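Local coordinates for putative enoyl-CoA hydratase (Streptomyces coelicolor A3, PDB 3G64), which probably catalyses the hydration of enoyl-CoA thioesters or a related acyl-CoA reaction, as a member of the enoyl-CoA hydratase/isomerase (crotonase) family, at residues A[17-22]-A[47-52]; A[25-30]-A[212-217]; A[60-65]-A[112-117]. All blocks are in the same frame, centred on the assembly; numbering follows the deposited sequence. Where two conformers were deposited one is given.

How the contacts relate
All three contacts serve the six-stranded sheet of the crotonase core, from its edge inward. Contact 1, partly buried, lays helix 43-58 against the outermost strand 19-24; contact 2 packs helix 205-217 on the next strand, 27-32; contact 3 joins strands 64-69 and 116-120 within the sheet and is, like contact 2, buried. The chemistry follows the place: one carboxylate on a backbone N-H plus leucine and valine packing at the edge, an arginine bonded to a turn carbonyl beside small apolar residues in contact 2, parallel strand bonds and an aromatic ring in contact 3. Val30 packs on Leu19 and Leu52 between contacts 1 and 2, and Arg63 ties contact 3 to contact 2 through Gly26 and Ala217.

Contact 1 of 3, residues A[17-22]-A[47-52]; sequences RHLRVE and ADLRDL
His18, on the approach to the first strand of the sheet, gives its backbone N-H to the carboxylate of Asp48 on helix 43-58 (N to OD2 3.1 Å, angle at the hydrogen 148°), and the oxygen is met nearly end-on along its C-O bond. The same oxygen lies at the edge of the imidazole, with CD2 of His18 3.3 Å from OD2 of Asp48; ring and carboxylate planes are turned 53° apart. Leu19 comes next and points into the helix. Its CG sits between backbone N and carbonyl carbon (chi1 35°), which lays CD2 over Leu49, 3.5 Å from that residue's CD2, while CG rests 4.0 Å from CB of Asp48. Val21, two residues on, meets Leu52 tip to tip, CG2 to CD2 at 3.7 Å. Trp16 also touches Val21, Asp48 and Leu52, and Val30 of strand 27-32 backs Leu19 and Leu52. The contact thus joins the edge strand of the sheet to a helix through two kinds of chemistry: a carboxylate at the partly exposed end that fixes the chain by its backbone N-H, and branched apolar tips that pack the strand onto the helix further along.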
ATOM      1  N   ARG A  17      29.271  23.714   1.907  0.61 35.09           N
ATOM      2  CA  ARG A  17      29.575  24.316   3.202  0.61 36.87           C
ATOM      3  C   ARG A  17      28.596  23.917   4.302  0.61 36.20           C
ATOM      4  O   ARG A  17      28.930  23.970   5.478  0.61 35.22           O
ATOM      5  CB  ARG A  17      29.641  25.842   3.066  0.61 38.74           C
ATOM      6  CG  ARG A  17      30.717  26.325   2.084  0.61 43.03           C
ATOM      7  CD  ARG A  17      30.691  27.840   1.865  0.61 47.96           C
ATOM      8  NE  ARG A  17      29.998  28.214   0.628  0.61 51.74           N
ATOM      9  CZ  ARG A  17      30.609  28.661  -0.464  0.61 53.07           C
ATOM     10  NH1 ARG A  17      29.903  28.973  -1.549  0.61 51.44           N
ATOM     11  NH2 ARG A  17      31.929  28.799  -0.467  0.61 55.95           N
ATOM     12  N   HIS A  18      27.390  23.503   3.921  1.00 33.36           N
ATOM     13  CA  HIS A  18      26.342  23.239   4.906  1.00 30.86           C
ATOM     14  C   HIS A  18      26.030  21.779   5.178  1.00 28.87           C
ATOM     15  O   HIS A  18      25.102  21.465   5.910  1.00 32.89           O
ATOM     16  CB  HIS A  18      25.084  24.009   4.525  1.00 34.32           C
ATOM     17  CG  HIS A  18      25.366  25.447   4.259  1.00 34.00           C
ATOM     18  ND1 HIS A  18      25.624  26.348   5.271  1.00 36.23           N
ATOM     19  CD2 HIS A  18      25.516  26.123   3.099  1.00 31.36           C
ATOM     20  CE1 HIS A  18      25.882  27.531   4.744  1.00 38.57           C
ATOM     21  NE2 HIS A  18      25.825  27.421   3.428  1.00 36.72           N
ATOM     22  N   LEU A  19      26.800  20.896   4.566  1.00 24.70           N
ATOM     23  CA  LEU A  19      26.800  19.486   4.927  1.00 31.53           C
ATOM     24  C   LEU A  19      28.161  18.957   4.511  1.00 33.32           C
ATOM     25  O   LEU A  19      28.915  19.652   3.816  1.00 32.09           O
ATOM     26  CB  LEU A  19      25.648  18.716   4.252  1.00 36.01           C
ATOM     27  CG  LEU A  19      25.218  19.124   2.845  1.00 41.39           C
ATOM     28  CD1 LEU A  19      26.289  18.713   1.863  1.00 49.62           C
ATOM     29  CD2 LEU A  19      23.884  18.519   2.421  1.00 34.62           C
ATOM     30  N   ARG A  20      28.494  17.747   4.933  1.00 31.75           N
ATOM     31  CA  ARG A  20      29.781  17.181   4.537  1.00 31.82           C
ATOM     32  C   ARG A  20      29.567  16.152   3.441  1.00 34.15           C
ATOM     33  O   ARG A  20      28.749  15.240   3.582  1.00 32.37           O
ATOM     34  CB  ARG A  20      30.520  16.559   5.724  1.00 29.26           C
ATOM     35  CG  ARG A  20      31.910  16.022   5.362  1.00 35.72           C
ATOM     36  CD  ARG A  20      32.390  14.941   6.335  1.00 41.02           C
ATOM     37  NE  ARG A  20      32.267  15.404   7.708  1.00 48.60           N
ATOM     38  CZ  ARG A  20      31.986  14.617   8.744  1.00 52.87           C
ATOM     39  NH1 ARG A  20      31.786  13.308   8.565  1.00 50.23           N
ATOM     40  NH2 ARG A  20      31.887  15.150   9.959  1.00 54.57           N
ATOM     41  N   VAL A  21      30.297  16.324   2.340  1.00 30.50           N
ATOM     42  CA  VAL A  21      30.147  15.459   1.175  1.00 30.74           C
ATOM     43  C   VAL A  21      31.499  14.830   0.839  1.00 33.44           C
ATOM     44  O   VAL A  21      32.461  15.541   0.589  1.00 32.41           O
ATOM     45  CB  VAL A  21      29.677  16.229  -0.064  1.00 31.68           C
ATOM     46  CG1 VAL A  21      29.455  15.258  -1.235  1.00 30.12           C
ATOM     47  CG2 VAL A  21      28.417  16.975   0.235  1.00 30.96           C
ATOM     48  N   GLU A  22      31.543  13.504   0.838  1.00 33.36           N
ATOM     49  CA  GLU A  22      32.744  12.731   0.496  1.00 36.24           C
ATOM     50  C   GLU A  22      32.333  11.685  -0.502  1.00 37.51           C
ATOM     51  O   GLU A  22      31.317  11.008  -0.292  1.00 39.42           O
ATOM     52  CB  GLU A  22      33.270  11.978   1.728  1.00 40.69           C
ATOM     53  CG  GLU A  22      33.530  12.864   2.945  1.00 51.44           C
ATOM     54  CD  GLU A  22      33.792  12.072   4.234  1.00 59.99           C
ATOM     55  OE1 GLU A  22      32.875  11.380   4.753  1.00 54.04           O
ATOM     56  OE2 GLU A  22      34.930  12.166   4.739  1.00 68.40           O
ATOM     57  N   ALA A  47      19.100  23.840   1.145  1.00 26.87           N
ATOM     58  CA  ALA A  47      19.521  24.323  -0.174  1.00 25.64           C
ATOM     59  C   ALA A  47      20.657  23.481  -0.717  1.00 24.24           C
ATOM     60  O   ALA A  47      20.726  23.207  -1.920  1.00 28.77           O
ATOM     61  CB  ALA A  47      19.912  25.844  -0.125  1.00 21.58           C
ATOM     62  N   ASP A  48      21.556  23.054   0.165  1.00 20.44           N
ATOM     63  CA  ASP A  48      22.648  22.204  -0.275  1.00 26.79           C
ATOM     64  C   ASP A  48      22.172  20.803  -0.609  1.00 29.50           C
ATOM     65  O   ASP A  48      22.671  20.191  -1.564  1.00 28.45           O
ATOM     66  CB  ASP A  48      23.778  22.164   0.755  1.00 27.94           C
ATOM     67  CG  ASP A  48      24.709  23.366   0.646  1.00 31.35           C
ATOM     68  OD1 ASP A  48      24.387  24.315  -0.121  1.00 30.23           O
ATOM     69  OD2 ASP A  48      25.752  23.354   1.335  1.00 28.90           O
ATOM     70  N   LEU A  49      21.209  20.280   0.152  1.00 22.76           N
ATOM     71  CA  LEU A  49      20.632  18.984  -0.237  1.00 22.71           C
ATOM     72  C   LEU A  49      20.043  19.069  -1.648  1.00 23.50           C
ATOM     73  O   LEU A  49      20.283  18.205  -2.493  1.00 21.19           O
ATOM     74  CB  LEU A  49      19.531  18.555   0.742  1.00 20.37           C
ATOM     75  CG  LEU A  49      20.158  18.057   2.071  1.00 30.74           C
ATOM     76  CD1 LEU A  49      19.113  17.926   3.167  1.00 25.45           C
ATOM     77  CD2 LEU A  49      20.908  16.739   1.877  1.00 30.07           C
ATOM     78  N   ARG A  50      19.260  20.110  -1.891  1.00 22.47           N
ATOM     79  CA  ARG A  50      18.566  20.251  -3.177  1.00 23.39           C
ATOM     80  C   ARG A  50      19.598  20.304  -4.301  1.00 25.44           C
ATOM     81  O   ARG A  50      19.515  19.562  -5.292  1.00 25.24           O
ATOM     82  CB  ARG A  50      17.733  21.551  -3.173  1.00 19.09           C
ATOM     83  CG  ARG A  50      17.134  21.951  -4.549  1.00 25.60           C
ATOM     84  CD  ARG A  50      16.612  23.429  -4.561  1.00 26.48           C
ATOM     85  NE  ARG A  50      17.724  24.349  -4.305  1.00 31.31           N
ATOM     86  CZ  ARG A  50      17.618  25.504  -3.653  1.00 30.84           C
ATOM     87  NH1 ARG A  50      16.434  25.906  -3.184  1.00 28.24           N
ATOM     88  NH2 ARG A  50      18.706  26.248  -3.449  1.00 30.65           N
ATOM     89  N   ASP A  51      20.572  21.194  -4.138  1.00 26.03           N
ATOM     90  CA  ASP A  51      21.520  21.493  -5.201  1.00 26.51           C
ATOM     91  C   ASP A  51      22.552  20.394  -5.395  1.00 30.24           C
ATOM     92  O   ASP A  51      22.971  20.131  -6.532  1.00 29.80           O
ATOM     93  CB  ASP A  51      22.203  22.819  -4.930  1.00 24.60           C
ATOM     94  CG  ASP A  51      21.242  23.994  -5.001  1.00 29.45           C
ATOM     95  OD1 ASP A  51      20.201  23.879  -5.702  1.00 30.21           O
ATOM     96  OD2 ASP A  51      21.528  25.032  -4.359  1.00 31.50           O
ATOM     97  N   LEU A  52      22.963  19.754  -4.297  1.00 25.44           N
ATOM     98  CA  LEU A  52      23.880  18.614  -4.385  1.00 26.96           C
ATOM     99  C   LEU A  52      23.211  17.463  -5.122  1.00 29.11           C
ATOM    100  O   LEU A  52      23.805  16.888  -6.014  1.00 30.74           O
ATOM    101  CB  LEU A  52      24.361  18.144  -3.001  1.00 25.28           C
ATOM    102  CG  LEU A  52      25.119  16.816  -2.995  1.00 28.22           C
ATOM    103  CD1 LEU A  52      26.479  16.991  -3.700  1.00 25.61           C
ATOM    104  CD2 LEU A  52      25.327  16.273  -1.580  1.00 28.52           C
TER

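Contact 2 of 3, residues A[25-30]-A[212-217]; sequences DGVATV and LARRLA
Val27 lays its CG2 methyl over one face of the Arg214 guanidinium, 3.7 Å from CZ, near the rim of the group rather than its middle. The valine's two methyls divide the helix between them. With CG1 anti to the backbone N (chi1 175°), that branch meets CB of Ala213 at 3.8 Å, while CG2, beside the N, reaches both the arginine and, again at 3.8 Å, CB of Ala217. The alanines, one turn apart, let the strand side chain settle close to the helix.

Arg214 leaves the helix to one side of the strand, and its chain bends at chi2 and chi3 and brings the guanidinium round to the turn before strand 27-32. There NH1 donates to the backbone O of Asp25 at 2.8 Å in an almost straight bond (176°), the acceptor lying in the guanidinium plane. The Asp25 carboxylate stands over the face opposite Val27, its OD2 3.6 Å from NH1 of Arg214; no N-H points at that oxygen, so the attraction is one of charge alone. NH2 is engaged as well, by the carbonyl of Thr24. A leucine in place of Arg214 would probably leave the Asp25 and Thr24 carbonyls without this donor and the Asp25 carboxylate to its long, weak ion pair with Arg63, freeing the turn to shift.

Segment 212-217 runs at 151° to strand residues 27-30, not far from antiparallel. Ala213 also touches Ala64, Val66 and Ile117, carrying the helix across strands 64-69 and 116-120, and Leu212 and Leu216 extend the packing to strand 137-140. Beyond them lies Leu181 of the second subunit, against Leu212, Arg215 and Leu216, so the helix stands between its own sheet and a neighbouring chain.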
ATOM      1  N   ASP A  25      35.154   6.025  -4.754  1.00 43.92           N
ATOM      2  CA  ASP A  25      34.898   4.869  -5.619  1.00 45.75           C
ATOM      3  C   ASP A  25      33.403   4.749  -5.919  1.00 38.48           C
ATOM      4  O   ASP A  25      32.815   3.675  -5.787  1.00 36.43           O
ATOM      5  CB  ASP A  25      35.401   3.590  -4.942  1.00 52.83           C
ATOM      6  CG  ASP A  25      35.633   2.440  -5.932  1.00 65.34           C
ATOM      7  OD1 ASP A  25      35.500   2.646  -7.163  1.00 64.33           O
ATOM      8  OD2 ASP A  25      35.956   1.322  -5.462  1.00 71.15           O
ATOM      9  N   GLY A  26      32.791   5.869  -6.284  1.00 33.71           N
ATOM     10  CA  GLY A  26      31.394   5.872  -6.701  1.00 35.32           C
ATOM     11  C   GLY A  26      30.352   5.859  -5.588  1.00 36.65           C
ATOM     12  O   GLY A  26      29.156   5.790  -5.875  1.00 34.62           O
ATOM     13  N   VAL A  27      30.790   5.906  -4.327  1.00 33.30           N
ATOM     14  CA  VAL A  27      29.859   6.026  -3.214  1.00 30.68           C
ATOM     15  C   VAL A  27      29.967   7.418  -2.601  1.00 32.08           C
ATOM     16  O   VAL A  27      31.039   7.819  -2.165  1.00 27.25           O
ATOM     17  CB  VAL A  27      30.132   4.991  -2.118  1.00 32.84           C
ATOM     18  CG1 VAL A  27      29.227   5.234  -0.929  1.00 31.21           C
ATOM     19  CG2 VAL A  27      29.908   3.605  -2.645  1.00 33.29           C
ATOM     20  N   ALA A  28      28.865   8.173  -2.607  1.00 29.29           N
ATOM     21  CA  ALA A  28      28.840   9.452  -1.909  1.00 24.14           C
ATOM     22  C   ALA A  28      28.366   9.248  -0.480  1.00 31.22           C
ATOM     23  O   ALA A  28      27.397   8.524  -0.234  1.00 33.38           O
ATOM     24  CB  ALA A  28      27.916  10.412  -2.632  1.00 29.09           C
ATOM     25  N   THR A  29      29.042   9.883   0.470  1.00 29.77           N
ATOM     26  CA  THR A  29      28.537   9.943   1.834  1.00 28.56           C
ATOM     27  C   THR A  29      28.221  11.385   2.186  1.00 29.49           C
ATOM     28  O   THR A  29      29.074  12.265   2.073  1.00 28.94           O
ATOM     29  CB  THR A  29      29.547   9.368   2.853  1.00 32.12           C
ATOM     30  OG1 THR A  29      29.920   8.048   2.441  1.00 33.27           O
ATOM     31  CG2 THR A  29      28.913   9.296   4.234  1.00 31.32           C
ATOM     32  N   VAL A  30      26.972  11.632   2.567  1.00 24.65           N
ATOM     33  CA  VAL A  30      26.538  12.969   2.942  1.00 21.38           C
ATOM     34  C   VAL A  30      26.267  12.902   4.432  1.00 24.55           C
ATOM     35  O   VAL A  30      25.344  12.212   4.888  1.00 26.28           O
ATOM     36  CB  VAL A  30      25.261  13.410   2.169  1.00 23.97           C
ATOM     37  CG1 VAL A  30      24.814  14.827   2.592  1.00 26.06           C
ATOM     38  CG2 VAL A  30      25.502  13.360   0.643  1.00 23.54           C
ATOM     39  N   LEU A 212      26.435  -1.824   2.701  1.00 30.85           N
ATOM     40  CA  LEU A 212      25.329  -1.929   1.754  1.00 28.69           C
ATOM     41  C   LEU A 212      25.582  -1.040   0.530  1.00 29.07           C
ATOM     42  O   LEU A 212      25.327  -1.446  -0.594  1.00 26.51           O
ATOM     43  CB  LEU A 212      23.989  -1.591   2.415  1.00 30.67           C
ATOM     44  CG  LEU A 212      22.815  -1.454   1.438  1.00 28.48           C
ATOM     45  CD1 LEU A 212      22.564  -2.753   0.689  1.00 29.58           C
ATOM     46  CD2 LEU A 212      21.580  -1.064   2.218  1.00 29.22           C
ATOM     47  N   ALA A 213      26.110   0.165   0.753  1.00 29.58           N
ATOM     48  CA  ALA A 213      26.379   1.089  -0.361  1.00 30.66           C
ATOM     49  C   ALA A 213      27.366   0.483  -1.343  1.00 29.12           C
ATOM     50  O   ALA A 213      27.199   0.558  -2.556  1.00 26.29           O
ATOM     51  CB  ALA A 213      26.920   2.411   0.156  1.00 29.31           C
ATOM     52  N   ARG A 214      28.426  -0.101  -0.785  1.00 28.11           N
ATOM     53  CA  ARG A 214      29.469  -0.724  -1.578  1.00 26.60           C
ATOM     54  C   ARG A 214      28.936  -1.963  -2.329  1.00 29.61           C
ATOM     55  O   ARG A 214      29.286  -2.196  -3.475  1.00 29.57           O
ATOM     56  CB  ARG A 214      30.656  -1.108  -0.659  1.00 31.11           C
ATOM     57  CG  ARG A 214      31.833  -1.730  -1.400  1.00 39.77           C
ATOM     58  CD  ARG A 214      32.253  -0.883  -2.598  1.00 41.91           C
ATOM     59  NE  ARG A 214      32.767   0.402  -2.151  1.00 45.29           N
ATOM     60  CZ  ARG A 214      32.923   1.467  -2.930  1.00 44.29           C
ATOM     61  NH1 ARG A 214      32.598   1.411  -4.217  1.00 40.47           N
ATOM     62  NH2 ARG A 214      33.396   2.596  -2.411  1.00 45.26           N
ATOM     63  N   ARG A 215      28.101  -2.757  -1.666  1.00 30.54           N
ATOM     64  CA  ARG A 215      27.440  -3.875  -2.320  1.00 31.38           C
ATOM     65  C   ARG A 215      26.665  -3.409  -3.554  1.00 37.45           C
ATOM     66  O   ARG A 215      26.783  -4.001  -4.632  1.00 37.73           O
ATOM     67  CB  ARG A 215      26.504  -4.603  -1.351  1.00 32.55           C
ATOM     68  CG  ARG A 215      25.725  -5.721  -2.033  1.00 37.87           C
ATOM     69  CD  ARG A 215      24.836  -6.520  -1.101  1.00 39.14           C
ATOM     70  NE  ARG A 215      24.179  -7.574  -1.862  1.00 42.78           N
ATOM     71  CZ  ARG A 215      23.164  -8.321  -1.437  1.00 42.96           C
ATOM     72  NH1 ARG A 215      22.647  -8.149  -0.236  1.00 35.45           N
ATOM     73  NH2 ARG A 215      22.654  -9.249  -2.238  1.00 46.61           N
ATOM     74  N   LEU A 216      25.880  -2.342  -3.396  1.00 35.19           N
ATOM     75  CA  LEU A 216      25.107  -1.782  -4.507  1.00 32.68           C
ATOM     76  C   LEU A 216      26.030  -1.199  -5.573  1.00 31.02           C
ATOM     77  O   LEU A 216      25.806  -1.412  -6.759  1.00 31.13           O
ATOM     78  CB  LEU A 216      24.122  -0.708  -4.007  1.00 31.29           C
ATOM     79  CG  LEU A 216      22.925  -1.262  -3.231  1.00 31.39           C
ATOM     80  CD1 LEU A 216      22.320  -0.192  -2.321  1.00 30.99           C
ATOM     81  CD2 LEU A 216      21.879  -1.796  -4.190  1.00 31.27           C
ATOM     82  N   ALA A 217      27.081  -0.493  -5.145  1.00 27.52           N
ATOM     83  CA  ALA A 217      27.996   0.153  -6.095  1.00 29.53           C
ATOM     84  C   ALA A 217      28.855  -0.860  -6.873  1.00 35.61           C
ATOM     85  O   ALA A 217      29.399  -0.541  -7.924  1.00 37.73           O
ATOM     86  CB  ALA A 217      28.891   1.160  -5.388  1.00 27.99           C
TER

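Contact 3 of 3, residues A[60-65]-A[112-117]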
ATOM      1  N   ARG A  60      25.398  11.942 -13.186  1.00 50.43           N
ATOM      2  CA  ARG A  60      25.355  10.507 -12.896  1.00 56.07           C
ATOM      3  C   ARG A  60      26.680  10.101 -12.237  1.00 57.22           C
ATOM      4  O   ARG A  60      27.394   9.182 -12.671  1.00 51.76           O
ATOM      5  CB  ARG A  60      25.027   9.677 -14.146  1.00 63.27           C
ATOM      6  CG  ARG A  60      24.463   8.296 -13.808  1.00 68.84           C
ATOM      7  CD  ARG A  60      24.170   7.446 -15.029  1.00 71.52           C
ATOM      8  NE  ARG A  60      22.819   7.680 -15.523  1.00 76.36           N
ATOM      9  CZ  ARG A  60      21.740   6.993 -15.144  1.00 81.64           C
ATOM     10  NH1 ARG A  60      21.841   6.016 -14.254  1.00 81.71           N
ATOM     11  NH2 ARG A  60      20.550   7.283 -15.661  1.00 84.46           N
ATOM     12  N   ALA A  61      26.970  10.817 -11.158  1.00 55.46           N
ATOM     13  CA  ALA A  61      28.297  10.896 -10.590  1.00 55.43           C
ATOM     14  C   ALA A  61      28.652   9.649  -9.768  1.00 52.71           C
ATOM     15  O   ALA A  61      29.745   9.097  -9.884  1.00 56.19           O
ATOM     16  CB  ALA A  61      28.385  12.171  -9.730  1.00 51.90           C
ATOM     17  N   VAL A  62      27.690   9.205  -8.971  1.00 41.85           N
ATOM     18  CA  VAL A  62      27.897   8.159  -8.009  1.00 36.28           C
ATOM     19  C   VAL A  62      26.945   7.011  -8.305  1.00 30.63           C
ATOM     20  O   VAL A  62      26.010   7.155  -9.099  1.00 29.66           O
ATOM     21  CB  VAL A  62      27.702   8.703  -6.579  1.00 39.43           C
ATOM     22  CG1 VAL A  62      28.527   9.982  -6.393  1.00 39.75           C
ATOM     23  CG2 VAL A  62      26.234   8.984  -6.295  1.00 32.97           C
ATOM     24  N   ARG A  63      27.201   5.873  -7.674  1.00 26.89           N
ATOM     25  CA  ARG A  63      26.395   4.681  -7.856  1.00 29.89           C
ATOM     26  C   ARG A  63      25.642   4.342  -6.587  1.00 28.99           C
ATOM     27  O   ARG A  63      24.856   3.411  -6.578  1.00 31.41           O
ATOM     28  CB  ARG A  63      27.276   3.489  -8.305  1.00 33.85           C
ATOM     29  CG  ARG A  63      28.035   3.742  -9.611  1.00 34.25           C
ATOM     30  CD  ARG A  63      28.776   2.507 -10.185  1.00 36.25           C
ATOM     31  NE  ARG A  63      29.757   1.884  -9.288  1.00 38.69           N
ATOM     32  CZ  ARG A  63      30.994   2.332  -9.052  1.00 39.86           C
ATOM     33  NH1 ARG A  63      31.442   3.439  -9.627  1.00 38.30           N
ATOM     34  NH2 ARG A  63      31.788   1.667  -8.220  1.00 39.42           N
ATOM     35  N   ALA A  64      25.880   5.101  -5.518  1.00 26.53           N
ATOM     36  CA  ALA A  64      25.142   4.936  -4.262  1.00 24.56           C
ATOM     37  C   ALA A  64      25.406   6.133  -3.377  1.00 28.49           C
ATOM     38  O   ALA A  64      26.476   6.755  -3.436  1.00 28.20           O
ATOM     39  CB  ALA A  64      25.560   3.658  -3.521  1.00 24.61           C
ATOM     40  N   LEU A  65      24.441   6.449  -2.527  1.00 28.33           N
ATOM     41  CA  LEU A  65      24.621   7.548  -1.595  1.00 24.94           C
ATOM     42  C   LEU A  65      24.130   7.154  -0.208  1.00 23.82           C
ATOM     43  O   LEU A  65      23.020   6.610  -0.035  1.00 25.92           O
ATOM     44  CB  LEU A  65      23.916   8.818  -2.125  1.00 24.03           C
ATOM     45  CG  LEU A  65      24.042  10.085  -1.257  1.00 26.94           C
ATOM     46  CD1 LEU A  65      23.908  11.339  -2.116  1.00 27.89           C
ATOM     47  CD2 LEU A  65      23.017  10.093  -0.143  1.00 25.39           C
ATOM     48  N   CYS A 112      16.576  10.467  -7.872  0.50 25.62           N
ATOM     49  CA  CYS A 112      17.983  10.461  -8.257  0.50 26.11           C
ATOM     50  C   CYS A 112      18.402   9.069  -8.734  0.50 27.66           C
ATOM     51  O   CYS A 112      18.000   8.066  -8.143  0.50 24.28           O
ATOM     52  CB  CYS A 112      18.873  10.924  -7.100  0.50 27.58           C
ATOM     53  SG  CYS A 112      18.746   9.939  -5.561  0.50 25.34           S
ATOM     54  N   PRO A 113      19.230   9.016  -9.795  1.00 29.01           N
ATOM     55  CA  PRO A 113      19.576   7.771 -10.497  1.00 28.65           C
ATOM     56  C   PRO A 113      20.594   6.895  -9.736  1.00 32.70           C
ATOM     57  O   PRO A 113      21.554   6.421 -10.334  1.00 31.50           O
ATOM     58  CB  PRO A 113      20.171   8.269 -11.811  1.00 31.60           C
ATOM     59  CG  PRO A 113      20.789   9.615 -11.451  1.00 31.43           C
ATOM     60  CD  PRO A 113      19.905  10.199 -10.361  1.00 29.21           C
ATOM     61  N   PHE A 114      20.365   6.676  -8.448  1.00 25.30           N
ATOM     62  CA  PHE A 114      21.203   5.798  -7.627  1.00 25.90           C
ATOM     63  C   PHE A 114      20.467   5.610  -6.333  1.00 27.95           C
ATOM     64  O   PHE A 114      19.702   6.482  -5.921  1.00 27.85           O
ATOM     65  CB  PHE A 114      22.599   6.383  -7.344  1.00 22.84           C
ATOM     66  CG  PHE A 114      22.602   7.855  -7.004  1.00 25.95           C
ATOM     67  CD1 PHE A 114      22.333   8.288  -5.711  1.00 27.76           C
ATOM     68  CD2 PHE A 114      22.882   8.807  -7.986  1.00 28.63           C
ATOM     69  CE1 PHE A 114      22.329   9.655  -5.400  1.00 31.26           C
ATOM     70  CE2 PHE A 114      22.883  10.161  -7.700  1.00 31.02           C
ATOM     71  CZ  PHE A 114      22.601  10.596  -6.392  1.00 33.39           C
ATOM     72  N   PRO A 115      20.691   4.464  -5.685  1.00 27.16           N
ATOM     73  CA  PRO A 115      20.082   4.157  -4.392  1.00 26.60           C
ATOM     74  C   PRO A 115      20.605   5.082  -3.292  1.00 28.83           C
ATOM     75  O   PRO A 115      21.799   5.430  -3.235  1.00 23.81           O
ATOM     76  CB  PRO A 115      20.540   2.705  -4.087  1.00 29.53           C
ATOM     77  CG  PRO A 115      21.483   2.323  -5.171  1.00 31.13           C
ATOM     78  CD  PRO A 115      21.596   3.411  -6.183  1.00 25.70           C
ATOM     79  N   VAL A 116      19.693   5.466  -2.415  1.00 23.21           N
ATOM     80  CA  VAL A 116      20.031   6.292  -1.274  1.00 20.31           C
ATOM     81  C   VAL A 116      19.790   5.463  -0.027  1.00 23.54           C
ATOM     82  O   VAL A 116      18.746   4.804   0.095  1.00 26.40           O
ATOM     83  CB  VAL A 116      19.158   7.574  -1.272  1.00 26.03           C
ATOM     84  CG1 VAL A 116      19.338   8.359   0.037  1.00 25.71           C
ATOM     85  CG2 VAL A 116      19.504   8.427  -2.498  1.00 19.95           C
ATOM     86  N   ILE A 117      20.763   5.472   0.884  1.00 21.22           N
ATOM     87  CA  ILE A 117      20.696   4.673   2.098  1.00 22.57           C
ATOM     88  C   ILE A 117      20.783   5.599   3.323  1.00 25.32           C
ATOM     89  O   ILE A 117      21.719   6.392   3.444  1.00 30.45           O
ATOM     90  CB  ILE A 117      21.893   3.682   2.119  1.00 24.28           C
ATOM     91  CG1 ILE A 117      21.831   2.787   0.876  1.00 28.13           C
ATOM     92  CG2 ILE A 117      21.966   2.904   3.451  1.00 22.16           C
ATOM     93  CD1 ILE A 117      23.184   2.439   0.337  1.00 37.34           C
TER
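The carbonyl oxygen of Leu65 accepts the N-H of Ile117 at 2.7 Å (N to O) and also has CA of Val116 3.3 Å away, a CA-H...O contact. The N-H of the same Leu65 donates to Pro115 O at 2.9 Å, so Leu65 uses both its N-H and its C=O to open the parallel pairing of strands 64-69 and 116-120. On the face these two residues share, Leu65 and Val116 lie side by side, CD2 4.1 Å from CG1.

Ahead of the strands the phenyl ring of Phe114 does the packing. With chi1 at 42°, its CG is wedged between its own N and C, and the ring is carried toward Val62 and Leu65. Val62 CG2 lies 3.7 Å from the Phe114 ring centroid and only 7° off the normal, a CH-pi contact over the face; Cys112 CB covers the opposite face off-centre. Leu65 CB approaches CE1 of Phe114 obliquely, at 3.7 Å. Further out, the guanidinium of the poorly ordered Arg60 lies with one face against Pro113 CB.

The CB of Arg63 points away from 112-117, and its NE is bonded to the carbonyl of Ala217 on helix 205-217. The chemistry implies a buried start to two central strands, where backbone bonds set the register and the ring, held between apolar groups on both faces, packs between the two chains ahead of the first strand bonds.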